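Local coordinates for protein transmembrane oligosaccharyl transferase (Archaeoglobus fulgidus, PDB 3WAJ) that belongs to the membrane-embedded oligosaccharyl transferases of the STT3/AglB family, with a GT-C type transmembrane part, a core domain and a peripheral domain, at residues P48-Y51 and Y52-E56; M229-A232 and F233-A236; E814-N817 and G818-T821. All coordinates share one frame; numbering follows the deposited sequence.

Contact 1: P48-Y51 and Y52-E56; sequences PWYY and YRLIE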
ATOM      1  N   PRO A  48      -4.514  -0.817   6.176  1.00 32.92           N
ATOM      2  CA  PRO A  48      -5.448  -0.878   7.311  1.00 35.99           C
ATOM      3  C   PRO A  48      -6.185  -2.214   7.401  1.00 37.57           C
ATOM      4  O   PRO A  48      -6.537  -2.627   8.503  1.00 39.74           O
ATOM      5  CB  PRO A  48      -6.430   0.266   7.025  1.00 33.96           C
ATOM      6  CG  PRO A  48      -5.618   1.249   6.201  1.00 36.92           C
ATOM      7  CD  PRO A  48      -4.757   0.364   5.324  1.00 29.75           C
ATOM      8  N   TRP A  49      -6.423  -2.883   6.278  1.00 36.11           N
ATOM      9  CA  TRP A  49      -7.035  -4.208   6.357  1.00 35.79           C
ATOM     10  C   TRP A  49      -6.129  -5.233   7.045  1.00 34.77           C
ATOM     11  O   TRP A  49      -6.613  -6.164   7.694  1.00 36.05           O
ATOM     12  CB  TRP A  49      -7.481  -4.688   4.976  1.00 28.93           C
ATOM     13  CG  TRP A  49      -8.587  -3.813   4.458  1.00 33.35           C
ATOM     14  CD1 TRP A  49      -8.448  -2.619   3.807  1.00 27.31           C
ATOM     15  CD2 TRP A  49     -10.008  -4.030   4.603  1.00 30.88           C
ATOM     16  NE1 TRP A  49      -9.690  -2.090   3.522  1.00 30.50           N
ATOM     17  CE2 TRP A  49     -10.663  -2.934   4.000  1.00 31.18           C
ATOM     18  CE3 TRP A  49     -10.779  -5.035   5.184  1.00 31.31           C
ATOM     19  CZ2 TRP A  49     -12.064  -2.824   3.947  1.00 30.38           C
ATOM     20  CZ3 TRP A  49     -12.181  -4.930   5.129  1.00 35.35           C
ATOM     21  CH2 TRP A  49     -12.803  -3.831   4.513  1.00 32.25           C
ATOM     22  N   TYR A  50      -4.820  -5.062   6.911  1.00 25.71           N
ATOM     23  CA  TYR A  50      -3.895  -5.996   7.536  1.00 26.22           C
ATOM     24  C   TYR A  50      -3.746  -5.718   9.036  1.00 32.93           C
ATOM     25  O   TYR A  50      -3.639  -6.660   9.829  1.00 37.91           O
ATOM     26  CB  TYR A  50      -2.527  -6.000   6.831  1.00 21.96           C
ATOM     27  CG  TYR A  50      -1.720  -7.195   7.239  1.00 27.38           C
ATOM     28  CD1 TYR A  50      -2.049  -8.464   6.760  1.00 31.44           C
ATOM     29  CD2 TYR A  50      -0.660  -7.080   8.133  1.00 27.03           C
ATOM     30  CE1 TYR A  50      -1.330  -9.597   7.129  1.00 29.01           C
ATOM     31  CE2 TYR A  50       0.087  -8.215   8.513  1.00 27.68           C
ATOM     32  CZ  TYR A  50      -0.265  -9.469   8.004  1.00 28.08           C
ATOM     33  OH  TYR A  50       0.433 -10.595   8.369  1.00 29.50           O
ATOM     34  N   TYR A  51      -3.732  -4.440   9.430  1.00 31.95           N
ATOM     35  CA  TYR A  51      -3.841  -4.121  10.859  1.00 34.27           C
ATOM     36  C   TYR A  51      -5.057  -4.818  11.456  1.00 35.10           C
ATOM     37  O   TYR A  51      -4.968  -5.477  12.484  1.00 42.90           O
ATOM     38  CB  TYR A  51      -3.866  -2.611  11.133  1.00 29.39           C
ATOM     39  CG  TYR A  51      -2.467  -2.126  11.365  1.00 34.43           C
ATOM     40  CD1 TYR A  51      -1.751  -2.546  12.479  1.00 35.49           C
ATOM     41  CD2 TYR A  51      -1.827  -1.316  10.435  1.00 34.13           C
ATOM     42  CE1 TYR A  51      -0.437  -2.161  12.666  1.00 38.31           C
ATOM     43  CE2 TYR A  51      -0.519  -0.910  10.621  1.00 30.16           C
ATOM     44  CZ  TYR A  51       0.171  -1.340  11.725  1.00 31.69           C
ATOM     45  OH  TYR A  51       1.466  -0.929  11.899  1.00 36.42           O
ATOM     46  N   TYR A  52      -6.178  -4.681  10.764  1.00 27.21           N
ATOM     47  CA  TYR A  52      -7.430  -5.304  11.140  1.00 32.13           C
ATOM     48  C   TYR A  52      -7.234  -6.803  11.357  1.00 35.37           C
ATOM     49  O   TYR A  52      -7.640  -7.343  12.391  1.00 34.01           O
ATOM     50  CB  TYR A  52      -8.445  -5.003  10.038  1.00 29.66           C
ATOM     51  CG  TYR A  52      -9.754  -5.746  10.063  1.00 35.09           C
ATOM     52  CD1 TYR A  52     -10.197  -6.423   8.920  1.00 36.18           C
ATOM     53  CD2 TYR A  52     -10.574  -5.750  11.190  1.00 33.13           C
ATOM     54  CE1 TYR A  52     -11.408  -7.086   8.887  1.00 27.41           C
ATOM     55  CE2 TYR A  52     -11.809  -6.434  11.171  1.00 34.15           C
ATOM     56  CZ  TYR A  52     -12.209  -7.088  10.006  1.00 35.07           C
ATOM     57  OH  TYR A  52     -13.405  -7.758   9.949  1.00 43.57           O
ATOM     58  N   ARG A  53      -6.595  -7.461  10.390  1.00 29.87           N
ATOM     59  CA  ARG A  53      -6.300  -8.886  10.483  1.00 30.78           C
ATOM     60  C   ARG A  53      -5.489  -9.173  11.756  1.00 34.07           C
ATOM     61  O   ARG A  53      -5.788 -10.116  12.497  1.00 35.76           O
ATOM     62  CB  ARG A  53      -5.559  -9.360   9.215  1.00 31.06           C
ATOM     63  CG  ARG A  53      -5.100 -10.833   9.196  1.00 27.29           C
ATOM     64  CD  ARG A  53      -3.799 -11.092  10.029  1.00 22.36           C
ATOM     65  NE  ARG A  53      -3.389 -12.490   9.909  1.00 27.84           N
ATOM     66  CZ  ARG A  53      -4.011 -13.498  10.516  1.00 31.40           C
ATOM     67  NH1 ARG A  53      -5.039 -13.255  11.316  1.00 31.99           N
ATOM     68  NH2 ARG A  53      -3.595 -14.741  10.333  1.00 28.77           N
ATOM     69  N   LEU A  54      -4.464  -8.363  11.993  1.00 34.42           N
ATOM     70  CA  LEU A  54      -3.604  -8.554  13.155  1.00 37.69           C
ATOM     71  C   LEU A  54      -4.344  -8.284  14.473  1.00 39.56           C
ATOM     72  O   LEU A  54      -4.219  -9.051  15.424  1.00 36.76           O
ATOM     73  CB  LEU A  54      -2.355  -7.682  13.064  1.00 29.36           C
ATOM     74  CG  LEU A  54      -1.362  -7.997  11.951  1.00 29.05           C
ATOM     75  CD1 LEU A  54      -0.150  -7.015  12.032  1.00 19.60           C
ATOM     76  CD2 LEU A  54      -0.907  -9.443  12.051  1.00 25.99           C
ATOM     77  N   ILE A  55      -5.104  -7.192  14.529  1.00 39.30           N
ATOM     78  CA  ILE A  55      -5.779  -6.797  15.763  1.00 38.76           C
ATOM     79  C   ILE A  55      -6.820  -7.858  16.199  1.00 39.74           C
ATOM     80  O   ILE A  55      -6.908  -8.220  17.362  1.00 42.85           O
ATOM     81  CB  ILE A  55      -6.392  -5.383  15.629  1.00 33.37           C
ATOM     82  CG1 ILE A  55      -5.279  -4.335  15.646  1.00 31.95           C
ATOM     83  CG2 ILE A  55      -7.400  -5.099  16.749  1.00 31.43           C
ATOM     84  CD1 ILE A  55      -5.706  -2.942  15.180  1.00 30.51           C
ATOM     85  N   GLU A  56      -7.587  -8.356  15.242  1.00 40.28           N
ATOM     86  CA  GLU A  56      -8.532  -9.443  15.456  1.00 45.43           C
ATOM     87  C   GLU A  56      -7.837 -10.675  16.048  1.00 49.73           C
ATOM     88  O   GLU A  56      -8.312 -11.279  17.009  1.00 53.31           O
ATOM     89  CB  GLU A  56      -9.156  -9.807  14.107  1.00 43.38           C
ATOM     90  CG  GLU A  56     -10.498 -10.528  14.155  1.00 53.32           C
ATOM     91  CD  GLU A  56     -11.284 -10.356  12.855  1.00 63.85           C
ATOM     92  OE1 GLU A  56     -10.765  -9.709  11.925  1.00 72.47           O
ATOM     93  OE2 GLU A  56     -12.420 -10.852  12.755  1.00 69.54           O
TER
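The Tyr50 ring lies against the next turn of its helix, where it is met obliquely by Leu54 CD1, 3.7 Å from Tyr50 CE2, and by Arg53 CD, 4.1 Å from Tyr50 CE1. Its CG is anti to the backbone N (chi1 -165°), beside the carbonyl carbon, and this carries the ring to that next turn although the CB bond leaves the later residues. Tyr52 is bordered differently. The carbonyl O of Trp49 sits at its ring edge, near the plane, and carboxylate atom OE1 of Glu56 lies 3.4 Å above one face, shifted toward the rim. The Trp49 and Tyr52 side chains run side by side in the same direction, with Trp49 CE3 4.0 Å from Tyr52 CD1.

Four successive i-to-i+4 bonds hold the backbone. In the last of them, Ile55 N donates to Tyr51 O at 2.7 Å, nearly head-on to the carbonyl.

Arg53 travels alongside Tyr50, its guanidinium plane turned 78° from the ring. The two polar ends share Asp69 OD2, which takes a hydrogen bond from Tyr50 OH and a salt bridge from Arg53 NE; a second salt bridge from Arg53 goes to Glu558, and Arg53 NH2 is hydrogen-bonded to Tyr528 OH.

This buried first part of helix 47-60 starts beside a metal site: the Pro48 side chain lies about 6 Å from the zinc ion held by Asp47, Asp161 and His163. Helix 554-561 packs on Trp49, Tyr50 and Tyr52, helix 102-118 on Trp49, Tyr52 and Ile55, and helix 84-96 on Tyr51, Leu54 and Ile55.

Contact 2: M229-A232 and F233-A236; sequences MFFA and FVLA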
ATOM      1  N   MET A 229      23.761  16.420  19.798  1.00 56.56           N
ATOM      2  CA  MET A 229      24.863  16.456  20.745  1.00 55.53           C
ATOM      3  C   MET A 229      26.170  16.723  20.020  1.00 54.40           C
ATOM      4  O   MET A 229      26.979  17.536  20.471  1.00 55.41           O
ATOM      5  CB  MET A 229      24.928  15.168  21.566  1.00 54.01           C
ATOM      6  CG  MET A 229      23.641  14.898  22.322  1.00 54.26           C
ATOM      7  SD  MET A 229      23.649  13.315  23.170  1.00 65.47           S
ATOM      8  CE  MET A 229      25.072  13.543  24.239  1.00 43.31           C
ATOM      9  N   PHE A 230      26.364  16.048  18.894  1.00 49.11           N
ATOM     10  CA  PHE A 230      27.551  16.264  18.079  1.00 52.19           C
ATOM     11  C   PHE A 230      27.777  17.767  17.868  1.00 55.22           C
ATOM     12  O   PHE A 230      28.808  18.307  18.260  1.00 58.73           O
ATOM     13  CB  PHE A 230      27.413  15.554  16.735  1.00 47.79           C
ATOM     14  CG  PHE A 230      28.585  15.758  15.820  1.00 45.25           C
ATOM     15  CD1 PHE A 230      29.724  14.976  15.949  1.00 46.84           C
ATOM     16  CD2 PHE A 230      28.554  16.732  14.831  1.00 43.47           C
ATOM     17  CE1 PHE A 230      30.822  15.159  15.099  1.00 49.14           C
ATOM     18  CE2 PHE A 230      29.648  16.926  13.979  1.00 45.60           C
ATOM     19  CZ  PHE A 230      30.777  16.138  14.113  1.00 47.48           C
ATOM     20  N   PHE A 231      26.780  18.442  17.301  1.00 58.70           N
ATOM     21  CA  PHE A 231      26.893  19.866  16.979  1.00 57.39           C
ATOM     22  C   PHE A 231      26.960  20.797  18.196  1.00 55.28           C
ATOM     23  O   PHE A 231      27.687  21.785  18.166  1.00 60.69           O
ATOM     24  CB  PHE A 231      25.805  20.294  15.974  1.00 57.93           C
ATOM     25  CG  PHE A 231      26.065  19.809  14.565  1.00 58.57           C
ATOM     26  CD1 PHE A 231      27.185  20.245  13.860  1.00 58.83           C
ATOM     27  CD2 PHE A 231      25.203  18.907  13.949  1.00 56.12           C
ATOM     28  CE1 PHE A 231      27.434  19.785  12.559  1.00 59.87           C
ATOM     29  CE2 PHE A 231      25.450  18.448  12.649  1.00 52.22           C
ATOM     30  CZ  PHE A 231      26.559  18.888  11.958  1.00 51.71           C
ATOM     31  N   ALA A 232      26.224  20.484  19.262  1.00 51.64           N
ATOM     32  CA  ALA A 232      26.346  21.241  20.518  1.00 50.77           C
ATOM     33  C   ALA A 232      27.765  21.165  21.100  1.00 53.70           C
ATOM     34  O   ALA A 232      28.182  22.031  21.871  1.00 58.93           O
ATOM     35  CB  ALA A 232      25.326  20.777  21.542  1.00 42.04           C
ATOM     36  N   PHE A 233      28.496  20.121  20.730  1.00 53.16           N
ATOM     37  CA  PHE A 233      29.870  19.967  21.179  1.00 55.07           C
ATOM     38  C   PHE A 233      30.864  20.643  20.226  1.00 57.94           C
ATOM     39  O   PHE A 233      31.600  21.531  20.653  1.00 56.81           O
ATOM     40  CB  PHE A 233      30.211  18.484  21.439  1.00 47.73           C
ATOM     41  CG  PHE A 233      29.739  17.974  22.793  1.00 47.27           C
ATOM     42  CD1 PHE A 233      30.654  17.605  23.771  1.00 46.30           C
ATOM     43  CD2 PHE A 233      28.380  17.869  23.088  1.00 46.30           C
ATOM     44  CE1 PHE A 233      30.231  17.135  25.025  1.00 47.45           C
ATOM     45  CE2 PHE A 233      27.939  17.401  24.345  1.00 42.59           C
ATOM     46  CZ  PHE A 233      28.861  17.033  25.309  1.00 48.44           C
ATOM     47  N   VAL A 234      30.878  20.269  18.942  1.00 53.12           N
ATOM     48  CA  VAL A 234      31.865  20.874  18.027  1.00 58.21           C
ATOM     49  C   VAL A 234      31.617  22.364  17.756  1.00 65.14           C
ATOM     50  O   VAL A 234      32.421  23.016  17.095  1.00 70.85           O
ATOM     51  CB  VAL A 234      32.031  20.105  16.698  1.00 51.96           C
ATOM     52  CG1 VAL A 234      32.159  18.613  16.960  1.00 43.37           C
ATOM     53  CG2 VAL A 234      30.865  20.389  15.779  1.00 56.83           C
ATOM     54  N   LEU A 235      30.511  22.892  18.276  1.00 64.21           N
ATOM     55  CA  LEU A 235      30.226  24.321  18.194  1.00 61.28           C
ATOM     56  C   LEU A 235      30.086  24.960  19.578  1.00 65.82           C
ATOM     57  O   LEU A 235      29.464  26.013  19.719  1.00 73.90           O
ATOM     58  CB  LEU A 235      28.968  24.577  17.355  1.00 58.49           C
ATOM     59  CG  LEU A 235      29.003  23.960  15.958  1.00 60.19           C
ATOM     60  CD1 LEU A 235      27.664  24.091  15.241  1.00 61.55           C
ATOM     61  CD2 LEU A 235      30.105  24.584  15.134  1.00 59.38           C
ATOM     62  N   ALA A 236      30.677  24.333  20.596  1.00 64.11           N
ATOM     63  CA  ALA A 236      30.616  24.857  21.970  1.00 65.25           C
ATOM     64  C   ALA A 236      31.137  26.297  22.081  1.00 70.51           C
ATOM     65  O   ALA A 236      30.852  27.000  23.057  1.00 73.71           O
ATOM     66  CB  ALA A 236      31.352  23.945  22.927  1.00 60.47           C
TER
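Phe230 with Val234 and Phe231 with Leu235 form an apolar i-to-i+4 contact at the C-terminal end of helix 221-234, running just past it; the helix belongs to the STT3-family transmembrane part. Val234 CG1 comes over one face of the Phe230 ring, 4.2 Å from its centroid and only 15° off the normal, a clear CH-pi contact. With its chi1 at -46°, Val234 puts CG1 anti to the carbonyl carbon, and CG2 is left between the backbone N and carbonyl carbon, in the crowded position, where it also touches Phe231 CD1. Phe231 and Leu235 lie side by side and point the same way, their CD1 atoms 4.1 Å apart. The neighbouring rings also meet, Phe230 CD2 standing 3.8 Å above the Phe231 plane, over its centre.

The helix ends here. Val234 N still makes a nearly straight bond to Phe230 O (170° at the hydrogen), but Phe233 N divides itself between Met229 O and Phe230 O, weakly in both cases, and Leu235 N reaches Phe231 O through another weak bond. Leu235 is the first residue to leave helical angles, and Ala236 N turns back to Phe233 O at 3.0 Å.

Phe233 is buried, its ring edge-to-face with Phe294, and helices 243-261 and 315-332 cover it and Ala236, while helix 405-420 packs on Phe231.

All eight side chains here are apolar, so the polar exchange within this helix end falls to the backbone amides and carbonyls, and dispersion and CH-pi contacts join the side chains.

Contact 3: E814-N817 and G818-T821; sequences EVKN and GTYT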
ATOM      1  N   GLU A 814      -6.047 -30.482 -31.621  1.00 81.83           N
ATOM      2  CA  GLU A 814      -5.449 -31.073 -32.811  1.00 87.22           C
ATOM      3  C   GLU A 814      -5.487 -32.595 -32.693  1.00 85.68           C
ATOM      4  O   GLU A 814      -5.306 -33.146 -31.603  1.00 82.78           O
ATOM      5  CB  GLU A 814      -4.005 -30.586 -32.959  1.00 94.90           C
ATOM      6  CG  GLU A 814      -3.399 -30.779 -34.337  1.00103.55           C
ATOM      7  CD  GLU A 814      -2.000 -30.193 -34.449  1.00109.87           C
ATOM      8  OE1 GLU A 814      -1.309 -30.067 -33.413  1.00108.96           O
ATOM      9  OE2 GLU A 814      -1.595 -29.854 -35.580  1.00115.62           O
ATOM     10  N   VAL A 815      -5.728 -33.273 -33.813  1.00 85.76           N
ATOM     11  CA  VAL A 815      -5.836 -34.733 -33.821  1.00 81.72           C
ATOM     12  C   VAL A 815      -4.474 -35.414 -33.951  1.00 82.87           C
ATOM     13  O   VAL A 815      -3.599 -34.956 -34.686  1.00 83.55           O
ATOM     14  CB  VAL A 815      -6.784 -35.212 -34.931  1.00 75.40           C
ATOM     15  CG1 VAL A 815      -6.745 -36.715 -35.069  1.00 74.20           C
ATOM     16  CG2 VAL A 815      -8.200 -34.757 -34.632  1.00 74.74           C
ATOM     17  N   LYS A 816      -4.302 -36.503 -33.212  1.00 86.78           N
ATOM     18  CA  LYS A 816      -3.089 -37.304 -33.260  1.00 93.92           C
ATOM     19  C   LYS A 816      -3.445 -38.765 -33.534  1.00 99.23           C
ATOM     20  O   LYS A 816      -4.147 -39.393 -32.738  1.00101.18           O
ATOM     21  CB  LYS A 816      -2.354 -37.190 -31.924  1.00 95.40           C
ATOM     22  CG  LYS A 816      -3.288 -36.916 -30.745  1.00 98.45           C
ATOM     23  CD  LYS A 816      -2.652 -37.234 -29.398  1.00102.93           C
ATOM     24  CE  LYS A 816      -2.682 -38.731 -29.085  1.00108.26           C
ATOM     25  NZ  LYS A 816      -1.709 -39.536 -29.886  1.00110.18           N
ATOM     26  N   ASN A 817      -2.971 -39.297 -34.661  1.00 99.43           N
ATOM     27  CA  ASN A 817      -3.172 -40.707 -35.008  1.00 97.12           C
ATOM     28  C   ASN A 817      -4.620 -41.173 -34.933  1.00 88.31           C
ATOM     29  O   ASN A 817      -4.919 -42.202 -34.315  1.00 82.38           O
ATOM     30  CB  ASN A 817      -2.299 -41.611 -34.128  1.00102.45           C
ATOM     31  CG  ASN A 817      -0.826 -41.277 -34.233  1.00108.31           C
ATOM     32  OD1 ASN A 817      -0.358 -40.802 -35.269  1.00113.17           O
ATOM     33  ND2 ASN A 817      -0.087 -41.519 -33.155  1.00106.77           N
ATOM     34  N   GLY A 818      -5.517 -40.406 -35.549  1.00 85.03           N
ATOM     35  CA  GLY A 818      -6.918 -40.777 -35.602  1.00 88.09           C
ATOM     36  C   GLY A 818      -7.617 -40.733 -34.255  1.00 90.93           C
ATOM     37  O   GLY A 818      -8.725 -41.256 -34.106  1.00 89.88           O
ATOM     38  N   THR A 819      -6.972 -40.109 -33.272  1.00 93.89           N
ATOM     39  CA  THR A 819      -7.599 -39.912 -31.969  1.00 96.23           C
ATOM     40  C   THR A 819      -7.507 -38.454 -31.490  1.00 95.34           C
ATOM     41  O   THR A 819      -6.705 -37.659 -31.995  1.00 92.43           O
ATOM     42  CB  THR A 819      -7.038 -40.880 -30.898  1.00 97.86           C
ATOM     43  OG1 THR A 819      -8.061 -41.194 -29.946  1.00101.34           O
ATOM     44  CG2 THR A 819      -5.846 -40.271 -30.177  1.00 95.47           C
ATOM     45  N   TYR A 820      -8.355 -38.111 -30.526  1.00 94.71           N
ATOM     46  CA  TYR A 820      -8.370 -36.777 -29.945  1.00 85.57           C
ATOM     47  C   TYR A 820      -8.387 -36.896 -28.425  1.00 81.48           C
ATOM     48  O   TYR A 820      -8.757 -37.935 -27.880  1.00 81.82           O
ATOM     49  CB  TYR A 820      -9.603 -36.003 -30.415  1.00 81.59           C
ATOM     50  CG  TYR A 820     -10.877 -36.399 -29.702  1.00 82.88           C
ATOM     51  CD1 TYR A 820     -11.597 -37.523 -30.094  1.00 85.21           C
ATOM     52  CD2 TYR A 820     -11.363 -35.647 -28.639  1.00 80.28           C
ATOM     53  CE1 TYR A 820     -12.762 -37.887 -29.442  1.00 84.49           C
ATOM     54  CE2 TYR A 820     -12.521 -36.002 -27.983  1.00 82.16           C
ATOM     55  CZ  TYR A 820     -13.218 -37.123 -28.386  1.00 83.06           C
ATOM     56  OH  TYR A 820     -14.375 -37.474 -27.727  1.00 81.49           O
ATOM     57  N   THR A 821      -7.985 -35.834 -27.742  1.00 77.27           N
ATOM     58  CA  THR A 821      -8.124 -35.778 -26.292  1.00 72.37           C
ATOM     59  C   THR A 821      -8.402 -34.338 -25.863  1.00 68.54           C
ATOM     60  O   THR A 821      -7.685 -33.414 -26.260  1.00 63.00           O
ATOM     61  CB  THR A 821      -6.878 -36.331 -25.580  1.00 67.12           C
ATOM     62  OG1 THR A 821      -6.666 -37.693 -25.979  1.00 74.39           O
ATOM     63  CG2 THR A 821      -7.060 -36.277 -24.077  1.00 60.32           C
TER
HETATM   64  O   HOH W   1      -6.023 -34.830 -29.370  1.00 59.02           O
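Lys816 and Thr819 close a tight beta hairpin around a type I' turn, with Asn817 and Gly818 at its two corners. Phi is positive at both corners, 52° at Asn817 and 68° at Gly818, and together with the accompanying psi values this fits type I'. The hairpin lies on the surface of the peripheral domain and connects strand 806-814 to strand 819-824.

Two backbone bonds make the pair a single antiparallel, hydrogen-bonded bridge. Lys816 N points at Thr819 O over 2.9 Å, nearly in line with the carbonyl. The return bond, Thr819 N to Lys816 O at 3.0 Å, has a different shape: the donor stands above the carbonyl plane, 53° out of it, instead of on a lone pair.

One apolar contact flanks the bridge. The aliphatic part of Lys816 lies alongside Thr819, pointing the same way, with CE 3.7 Å from Thr819 CG2; the lysine chain bends in its last two torsions as it passes.

Val815 meets a polar atom instead. Its CG1 branch, anti to the backbone N, comes within 3.2 Å of Thr819 O, and Val815 CA makes a C-H...O contact with the same carbonyl. Thr819 O therefore takes one N-H and has Val815 CG1 and CA close by.

Partners beyond the hairpin include strand 780-785. Thr819 OG1 bonds to Gly784 O, Tyr820 pairs with Gly784 through the backbone, and Val815 and Tyr820 both rest on Val793 of strand 792-800.

Below the bridge the two arms are joined through solvent: one water donates to Glu814 O at 2.9 Å and accepts from Thr821 N at 2.7 Å.

From the N terminus the three contacts come in series, and none encloses or crosses another. Contacts 1 and 2 both lie in the N-terminal STT3-family region and each is local to a single helix, so neither closes a loop: one lies near the start of helix 47-60, beside the zinc, the other at the C-terminal end of helix 221-234. Their centres are about 44 Å apart. Contact 3 closes a two-residue hairpin loop far down the chain, in the peripheral domain, and joins strands counted in separate sheets. It lies about 85 Å from contact 2, centre to centre, on the opposite side of the chain's centre. Contact 1 is the deepest of the three.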